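Local coordinates for DNA mismatch repair protein MutS (Thermus aquaticus, PDB 1EWQ), which binds mismatched DNA, probably carrying out the recognition step of mismatch repair, and has a weak ATPase activity, at residues L215-A220 / Q239-Y244; G153-T158 / R219-L224; A176-A181 / D192-R197. All blocks are in the same frame, centred on the assembly; numbering follows the deposited sequence.

Overall arrangement
All three contacts pack a helix against the mixed sheet of the MutS domain II region, away from the predicted ATP site. Contacts 1 and 2 share helix 215-232, which lies along one face and meets the neighbouring strands 242-243 and 154-160; their centres are about 5 Å apart. Contact 3 lies on the other face, between strand 177-180 and helix 188-197. Contacts 2 and 3 are buried, whereas contact 1 sits at the sheet edge, with Phe243 exposed. Contacts 1 and 3 are wholly apolar, each with a leucine methyl over a phenylalanine face; contact 2 instead sets a phenylalanine against the aliphatic part of an arginine held by outside acceptors.

Contact 1 of 3, residues L215-A220 / Q239-Y244; sequences LALRRA and QPFRFY
Helix 215-232 passes beside the outermost strand 242-243 with its backbone closest at Leu217 and Phe243, whose CA atoms are 8.7 Å apart, a spacing that leaves room for one layer of side chains. Leu217 is what residues 215-220 put into it. Its CD2 methyl sits over one face of the Phe243 ring, a CH-pi contact 3.8 Å from CD2 to the ring centroid and 18° off the normal, displaced toward the rim carbon CD2 of Phe243, 3.6 Å away. The same methyl also reaches Phe241, where Leu217 CD2 lies 3.9 Å from CE2, and the second branch, Leu217 CD1, meets CZ of Phe241 at 4.0 Å. The forked end of leucine thus serves two rings at once. The helix belongs to a beta-alpha-beta crossover that carries the chain from strand 201-203, at one edge of the sheet, to the parallel strand 242-243 at the other. Both phenylalanines swing CG anti to the backbone N (chi1 -179° and -180°), which carries their rings toward the helix. Phe241 also meets Phe155 edge-to-face, whereas the exposed Phe243 rests on Pro214. Shortening Leu217 to an alanine would probably leave the Phe243 face without its methyl and open a gap beside Phe241.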
# COMPACT_ATOMS: atom_id res chain seq x y z
N LEU C 215 12.16 -17.42 35.69
CA LEU C 215 12.27 -18.34 34.56
C LEU C 215 11.78 -17.69 33.27
O LEU C 215 12.50 -17.68 32.26
CB LEU C 215 11.44 -19.61 34.83
CG LEU C 215 11.84 -20.96 34.22
CD1 LEU C 215 10.60 -21.70 33.73
CD2 LEU C 215 12.83 -20.78 33.08
N ALA C 216 10.56 -17.17 33.29
CA ALA C 216 9.98 -16.53 32.10
C ALA C 216 10.95 -15.56 31.44
O ALA C 216 11.09 -15.56 30.22
CB ALA C 216 8.68 -15.82 32.47
N LEU C 217 11.61 -14.73 32.24
CA LEU C 217 12.55 -13.74 31.71
C LEU C 217 13.82 -14.37 31.18
O LEU C 217 14.33 -13.97 30.14
CB LEU C 217 12.89 -12.69 32.79
CG LEU C 217 13.64 -11.46 32.29
CD1 LEU C 217 12.84 -10.78 31.18
CD2 LEU C 217 13.86 -10.48 33.44
N ARG C 218 14.35 -15.36 31.91
CA ARG C 218 15.55 -16.05 31.48
C ARG C 218 15.31 -16.73 30.14
O ARG C 218 16.21 -16.84 29.31
CB ARG C 218 15.97 -17.11 32.49
CG ARG C 218 16.57 -16.57 33.77
CD ARG C 218 17.30 -17.69 34.50
NE ARG C 218 16.41 -18.79 34.86
CZ ARG C 218 16.74 -20.07 34.75
NH1 ARG C 218 17.93 -20.43 34.29
NH2 ARG C 218 15.87 -21.01 35.12
N ARG C 219 14.09 -17.19 29.92
CA ARG C 219 13.77 -17.87 28.67
C ARG C 219 13.66 -16.88 27.51
O ARG C 219 14.24 -17.10 26.45
CB ARG C 219 12.47 -18.66 28.82
CG ARG C 219 12.54 -19.71 29.93
CD ARG C 219 11.25 -20.48 30.03
NE ARG C 219 11.02 -21.28 28.84
CZ ARG C 219 9.85 -21.35 28.21
NH1 ARG C 219 8.81 -20.68 28.68
NH2 ARG C 219 9.73 -22.09 27.11
N ALA C 220 12.94 -15.78 27.73
CA ALA C 220 12.77 -14.77 26.69
C ALA C 220 14.15 -14.22 26.30
O ALA C 220 14.46 -14.09 25.11
CB ALA C 220 11.88 -13.64 27.19
N GLN C 239 24.52 -3.99 25.91
CA GLN C 239 24.59 -3.10 27.05
C GLN C 239 24.13 -3.96 28.24
O GLN C 239 23.48 -4.98 28.05
CB GLN C 239 23.63 -1.92 26.87
CG GLN C 239 24.16 -0.81 25.98
CD GLN C 239 25.45 -0.21 26.53
OE1 GLN C 239 26.56 -0.64 26.17
NE2 GLN C 239 25.32 0.76 27.43
N PRO C 240 24.47 -3.56 29.47
CA PRO C 240 24.04 -4.36 30.61
C PRO C 240 22.53 -4.59 30.56
O PRO C 240 21.77 -3.66 30.33
CB PRO C 240 24.47 -3.51 31.81
CG PRO C 240 25.72 -2.82 31.28
CD PRO C 240 25.31 -2.42 29.89
N PHE C 241 22.09 -5.82 30.77
CA PHE C 241 20.67 -6.12 30.74
C PHE C 241 19.92 -5.38 31.84
O PHE C 241 20.36 -5.33 32.98
CB PHE C 241 20.40 -7.62 30.90
CG PHE C 241 18.94 -7.97 30.85
CD1 PHE C 241 18.29 -8.15 29.63
CD2 PHE C 241 18.20 -8.10 32.02
CE1 PHE C 241 16.93 -8.46 29.58
CE2 PHE C 241 16.83 -8.41 31.98
CZ PHE C 241 16.20 -8.59 30.76
N ARG C 242 18.76 -4.84 31.48
CA ARG C 242 17.94 -4.13 32.45
C ARG C 242 16.62 -4.84 32.74
O ARG C 242 15.76 -4.98 31.88
CB ARG C 242 17.63 -2.72 31.98
CG ARG C 242 18.80 -1.77 32.09
CD ARG C 242 18.28 -0.38 32.41
NE ARG C 242 17.39 0.10 31.37
CZ ARG C 242 16.18 0.61 31.58
NH1 ARG C 242 15.71 0.71 32.82
NH2 ARG C 242 15.45 1.03 30.56
N PHE C 243 16.49 -5.29 33.98
CA PHE C 243 15.27 -5.93 34.45
C PHE C 243 14.54 -4.75 35.08
O PHE C 243 14.81 -4.38 36.23
CB PHE C 243 15.62 -6.98 35.50
CG PHE C 243 14.44 -7.72 36.06
CD1 PHE C 243 14.59 -8.56 37.16
CD2 PHE C 243 13.17 -7.57 35.49
CE1 PHE C 243 13.50 -9.23 37.69
CE2 PHE C 243 12.08 -8.24 36.02
CZ PHE C 243 12.24 -9.07 37.12
N TYR C 244 13.63 -4.13 34.33
CA TYR C 244 12.92 -2.96 34.83
C TYR C 244 11.53 -3.23 35.39
O TYR C 244 11.05 -4.37 35.39
CB TYR C 244 12.84 -1.88 33.73
CG TYR C 244 11.97 -2.25 32.54
CD1 TYR C 244 10.65 -1.82 32.47
CD2 TYR C 244 12.47 -3.03 31.49
CE1 TYR C 244 9.83 -2.15 31.40
CE2 TYR C 244 11.66 -3.37 30.40
CZ TYR C 244 10.34 -2.92 30.37
OH TYR C 244 9.53 -3.23 29.31

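Contact 2 of 3, residues G153-T158 / R219-L224; sequences GEFKGT and RARGAL
The guanidinium group of Arg221, whose chain lies against Phe155, is gripped by several partners: NE forms a salt bridge with Glu210, NH2 is hydrogen-bonded to the carbonyl O of Glu212, and the group makes a cation-pi contact with Phe241. Arginine suits this buried place because its charge is answered at the far end while its methylenes remain available for apolar packing. A chi1 of -171° sends the chain out away from its own amide before it bends at chi3, so that the aliphatic part meets the tip of the Phe155 ring and the charged end turns on toward its acceptors. Arg221 CD lies 3.7 Å from CZ of Phe155; Arg221 CG is modelled 3.2 Å from the same CZ, too short for ordinary packing and doubtful in its exact value. The two side chains cross at about a right angle, and the ring and guanidinium planes are 71° apart, so this is not a stack of one flat group on the other. One helical turn on, Leu224 approaches the ring at its edge, near the ring plane, with CD1 4.1 Å from CE1 of Phe155. Domain II of MutS has an RNase H-like fold, and here helix 215-232 lies across its central sheet; Leu224 also packs on Ala146 and Leu148 of strand 143-149 and on Leu134 and Ala136 of strand 134-139. Gly153 and Glu154 together face Asp149 in a G1 beta bulge; at phi 92° a CB on Gly153 would press on the preceding carbonyl O, so glycine is called for. On the sheet face turned from the helix, Glu154 OE2 and Lys156 NZ form a long salt bridge of 3.8 Å. On the edge facing strand 242-243, Gly157 N probably donates to Arg242 O.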
# COMPACT_ATOMS: atom_id res chain seq x y z
N GLY C 153 22.53 -2.27 21.11
CA GLY C 153 22.91 -3.10 22.24
C GLY C 153 21.92 -2.96 23.38
O GLY C 153 22.10 -3.60 24.42
N GLU C 154 20.89 -2.13 23.21
CA GLU C 154 19.90 -1.97 24.27
C GLU C 154 19.34 -3.36 24.53
O GLU C 154 18.91 -4.06 23.61
CB GLU C 154 18.78 -1.01 23.87
CG GLU C 154 17.85 -0.72 25.04
CD GLU C 154 16.82 0.37 24.77
OE1 GLU C 154 16.52 0.65 23.59
OE2 GLU C 154 16.30 0.94 25.76
N PHE C 155 19.36 -3.75 25.79
CA PHE C 155 18.95 -5.08 26.20
C PHE C 155 18.16 -4.96 27.52
O PHE C 155 18.74 -4.67 28.57
CB PHE C 155 20.25 -5.88 26.36
CG PHE C 155 20.07 -7.35 26.55
CD1 PHE C 155 19.03 -8.04 25.93
CD2 PHE C 155 21.02 -8.08 27.27
CE1 PHE C 155 18.93 -9.42 26.04
CE2 PHE C 155 20.93 -9.46 27.38
CZ PHE C 155 19.89 -10.13 26.77
N LYS C 156 16.85 -5.18 27.46
CA LYS C 156 16.01 -5.04 28.63
C LYS C 156 14.78 -5.95 28.64
O LYS C 156 14.38 -6.51 27.61
CB LYS C 156 15.55 -3.59 28.77
CG LYS C 156 14.82 -3.06 27.54
CD LYS C 156 14.16 -1.72 27.81
CE LYS C 156 13.41 -1.22 26.59
NZ LYS C 156 12.72 0.08 26.88
N GLY C 157 14.18 -6.09 29.82
CA GLY C 157 13.01 -6.93 29.93
C GLY C 157 12.37 -6.81 31.29
O GLY C 157 12.91 -6.19 32.19
N THR C 158 11.20 -7.43 31.42
CA THR C 158 10.47 -7.39 32.67
C THR C 158 9.49 -8.56 32.74
O THR C 158 9.34 -9.33 31.79
CB THR C 158 9.68 -6.06 32.79
OG1 THR C 158 9.05 -5.99 34.08
CG2 THR C 158 8.60 -5.98 31.72
N ARG C 219 14.09 -17.19 29.92
CA ARG C 219 13.77 -17.87 28.67
C ARG C 219 13.66 -16.88 27.51
O ARG C 219 14.24 -17.10 26.45
CB ARG C 219 12.47 -18.66 28.82
CG ARG C 219 12.54 -19.71 29.93
CD ARG C 219 11.25 -20.48 30.03
NE ARG C 219 11.02 -21.28 28.84
CZ ARG C 219 9.85 -21.35 28.21
NH1 ARG C 219 8.81 -20.68 28.68
NH2 ARG C 219 9.73 -22.09 27.11
N ALA C 220 12.94 -15.78 27.73
CA ALA C 220 12.77 -14.77 26.69
C ALA C 220 14.15 -14.22 26.30
O ALA C 220 14.46 -14.09 25.11
CB ALA C 220 11.88 -13.64 27.19
N ARG C 221 14.97 -13.92 27.30
CA ARG C 221 16.30 -13.40 27.09
C ARG C 221 17.12 -14.42 26.29
O ARG C 221 17.84 -14.06 25.34
CB ARG C 221 16.94 -13.11 28.45
CG ARG C 221 18.26 -12.35 28.43
CD ARG C 221 18.54 -11.75 29.81
NE ARG C 221 18.69 -12.80 30.81
CZ ARG C 221 18.39 -12.66 32.10
NH1 ARG C 221 17.91 -11.52 32.56
NH2 ARG C 221 18.57 -13.68 32.92
N GLY C 222 17.00 -15.69 26.66
CA GLY C 222 17.72 -16.73 25.95
C GLY C 222 17.33 -16.72 24.49
O GLY C 222 18.19 -16.84 23.60
N ALA C 223 16.04 -16.57 24.24
CA ALA C 223 15.53 -16.53 22.88
C ALA C 223 16.14 -15.38 22.09
O ALA C 223 16.59 -15.57 20.96
CB ALA C 223 14.01 -16.41 22.89
N LEU C 224 16.17 -14.19 22.69
CA LEU C 224 16.73 -13.02 22.02
C LEU C 224 18.19 -13.24 21.64
O LEU C 224 18.59 -12.97 20.51
CB LEU C 224 16.60 -11.78 22.91
CG LEU C 224 15.20 -11.22 23.16
CD1 LEU C 224 15.28 -10.10 24.19
CD2 LEU C 224 14.60 -10.68 21.85

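Contact 3 of 3, residues A176-A181 / D192-R197; sequences AEVLLA and DEFRKR
Phe194 reaches from its helix toward strand 177-180 and is met by two aliphatic side chains. The CD2 methyl of Leu180 stands over the centre of one ring face, a CH-pi contact 4.2 Å from CD2 to the Phe194 centroid and only 11° off the normal. Val178 comes at the far end of the ring, with CG1 3.7 Å from CZ of Phe194, the two side chains pointing at each other from opposite directions. A chi1 of -172° turns the Phe194 ring out toward the strand, and a long flat ring suits the gap, since the CA atoms of Leu180 and Phe194 are 9.9 Å apart. Val178 and Leu180, two residues apart on the strand, share one sheet face. In the next shell Leu202, Ile137 and Tyr167 pack against Phe194, and the ring of Phe198 meets it with the planes at about 30°. Val178 is held in line by backbone hydrogen bonds to Met201 and Ser203. Strand 177-180, helix 188-197 and the parallel strand 201-203 form a beta-alpha-beta crossover, with helix 163-173 beside helix 188-197 and helix 215-232 on the other face of the sheet.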
# COMPACT_ATOMS: atom_id res chain seq x y z
N ALA C 176 9.69 -4.77 16.02
CA ALA C 176 9.65 -4.99 14.58
C ALA C 176 9.56 -6.48 14.29
O ALA C 176 9.18 -6.89 13.19
CB ALA C 176 10.91 -4.39 13.93
N GLU C 177 9.89 -7.29 15.29
CA GLU C 177 9.88 -8.74 15.16
C GLU C 177 9.66 -9.39 16.53
O GLU C 177 10.29 -9.01 17.52
CB GLU C 177 11.21 -9.21 14.59
CG GLU C 177 11.16 -10.53 13.89
CD GLU C 177 12.52 -10.99 13.44
OE1 GLU C 177 13.42 -10.13 13.26
OE2 GLU C 177 12.70 -12.20 13.24
N VAL C 178 8.77 -10.37 16.59
CA VAL C 178 8.46 -11.03 17.85
C VAL C 178 8.76 -12.54 17.86
O VAL C 178 8.45 -13.25 16.92
CB VAL C 178 6.97 -10.80 18.21
CG1 VAL C 178 6.60 -11.59 19.47
CG2 VAL C 178 6.72 -9.31 18.44
N LEU C 179 9.38 -13.00 18.95
CA LEU C 179 9.70 -14.41 19.13
C LEU C 179 8.79 -14.93 20.26
O LEU C 179 8.89 -14.47 21.39
CB LEU C 179 11.16 -14.59 19.57
CG LEU C 179 12.28 -13.88 18.81
CD1 LEU C 179 13.60 -14.21 19.47
CD2 LEU C 179 12.29 -14.31 17.35
N LEU C 180 7.92 -15.88 19.95
CA LEU C 180 7.02 -16.44 20.96
C LEU C 180 7.52 -17.79 21.47
O LEU C 180 8.04 -18.60 20.70
CB LEU C 180 5.60 -16.60 20.39
CG LEU C 180 4.83 -15.36 19.93
CD1 LEU C 180 3.60 -15.79 19.13
CD2 LEU C 180 4.43 -14.50 21.13
N ALA C 181 7.37 -18.00 22.77
CA ALA C 181 7.78 -19.25 23.41
C ALA C 181 7.04 -20.41 22.76
O ALA C 181 5.92 -20.25 22.28
CB ALA C 181 7.46 -19.20 24.90
N ASP C 192 -3.79 -16.87 17.80
CA ASP C 192 -4.76 -16.13 17.00
C ASP C 192 -5.01 -14.75 17.61
O ASP C 192 -5.03 -13.75 16.89
CB ASP C 192 -6.08 -16.90 16.90
CG ASP C 192 -6.00 -18.04 15.90
OD1 ASP C 192 -5.83 -17.76 14.69
OD2 ASP C 192 -6.09 -19.21 16.32
N GLU C 193 -5.21 -14.71 18.92
CA GLU C 193 -5.44 -13.44 19.61
C GLU C 193 -4.25 -12.53 19.36
O GLU C 193 -4.41 -11.36 19.05
CB GLU C 193 -5.59 -13.65 21.11
CG GLU C 193 -6.03 -12.39 21.86
CD GLU C 193 -6.00 -12.54 23.37
OE1 GLU C 193 -6.77 -11.83 24.05
OE2 GLU C 193 -5.19 -13.34 23.88
N PHE C 194 -3.05 -13.10 19.50
CA PHE C 194 -1.82 -12.34 19.30
C PHE C 194 -1.69 -11.83 17.87
O PHE C 194 -1.41 -10.66 17.65
CB PHE C 194 -0.60 -13.19 19.63
CG PHE C 194 0.68 -12.42 19.62
CD1 PHE C 194 1.14 -11.79 20.77
CD2 PHE C 194 1.40 -12.26 18.44
CE1 PHE C 194 2.29 -11.01 20.74
CE2 PHE C 194 2.56 -11.48 18.40
CZ PHE C 194 3.00 -10.85 19.56
N ARG C 195 -1.88 -12.73 16.91
CA ARG C 195 -1.76 -12.36 15.50
C ARG C 195 -2.71 -11.24 15.11
O ARG C 195 -2.34 -10.35 14.34
CB ARG C 195 -2.02 -13.57 14.60
CG ARG C 195 -0.82 -14.48 14.37
CD ARG C 195 -0.91 -15.14 12.99
NE ARG C 195 0.31 -15.84 12.61
CZ ARG C 195 0.58 -17.11 12.91
NH1 ARG C 195 -0.29 -17.83 13.61
NH2 ARG C 195 1.73 -17.66 12.53
N LYS C 196 -3.92 -11.27 15.64
CA LYS C 196 -4.90 -10.24 15.31
C LYS C 196 -4.49 -8.88 15.87
O LYS C 196 -4.56 -7.87 15.17
CB LYS C 196 -6.29 -10.62 15.83
CG LYS C 196 -7.27 -10.95 14.71
CD LYS C 196 -6.76 -12.10 13.83
CE LYS C 196 -7.62 -12.28 12.58
NZ LYS C 196 -9.04 -12.62 12.89
N ARG C 197 -4.05 -8.87 17.12
CA ARG C 197 -3.66 -7.62 17.75
C ARG C 197 -2.28 -7.14 17.31
O ARG C 197 -2.06 -5.93 17.18
CB ARG C 197 -3.72 -7.77 19.28
CG ARG C 197 -3.40 -6.50 20.02
CD ARG C 197 -3.90 -6.55 21.45
NE ARG C 197 -3.35 -5.45 22.24
CZ ARG C 197 -3.63 -5.23 23.52
NH1 ARG C 197 -4.46 -6.03 24.16
NH2 ARG C 197 -3.05 -4.22 24.16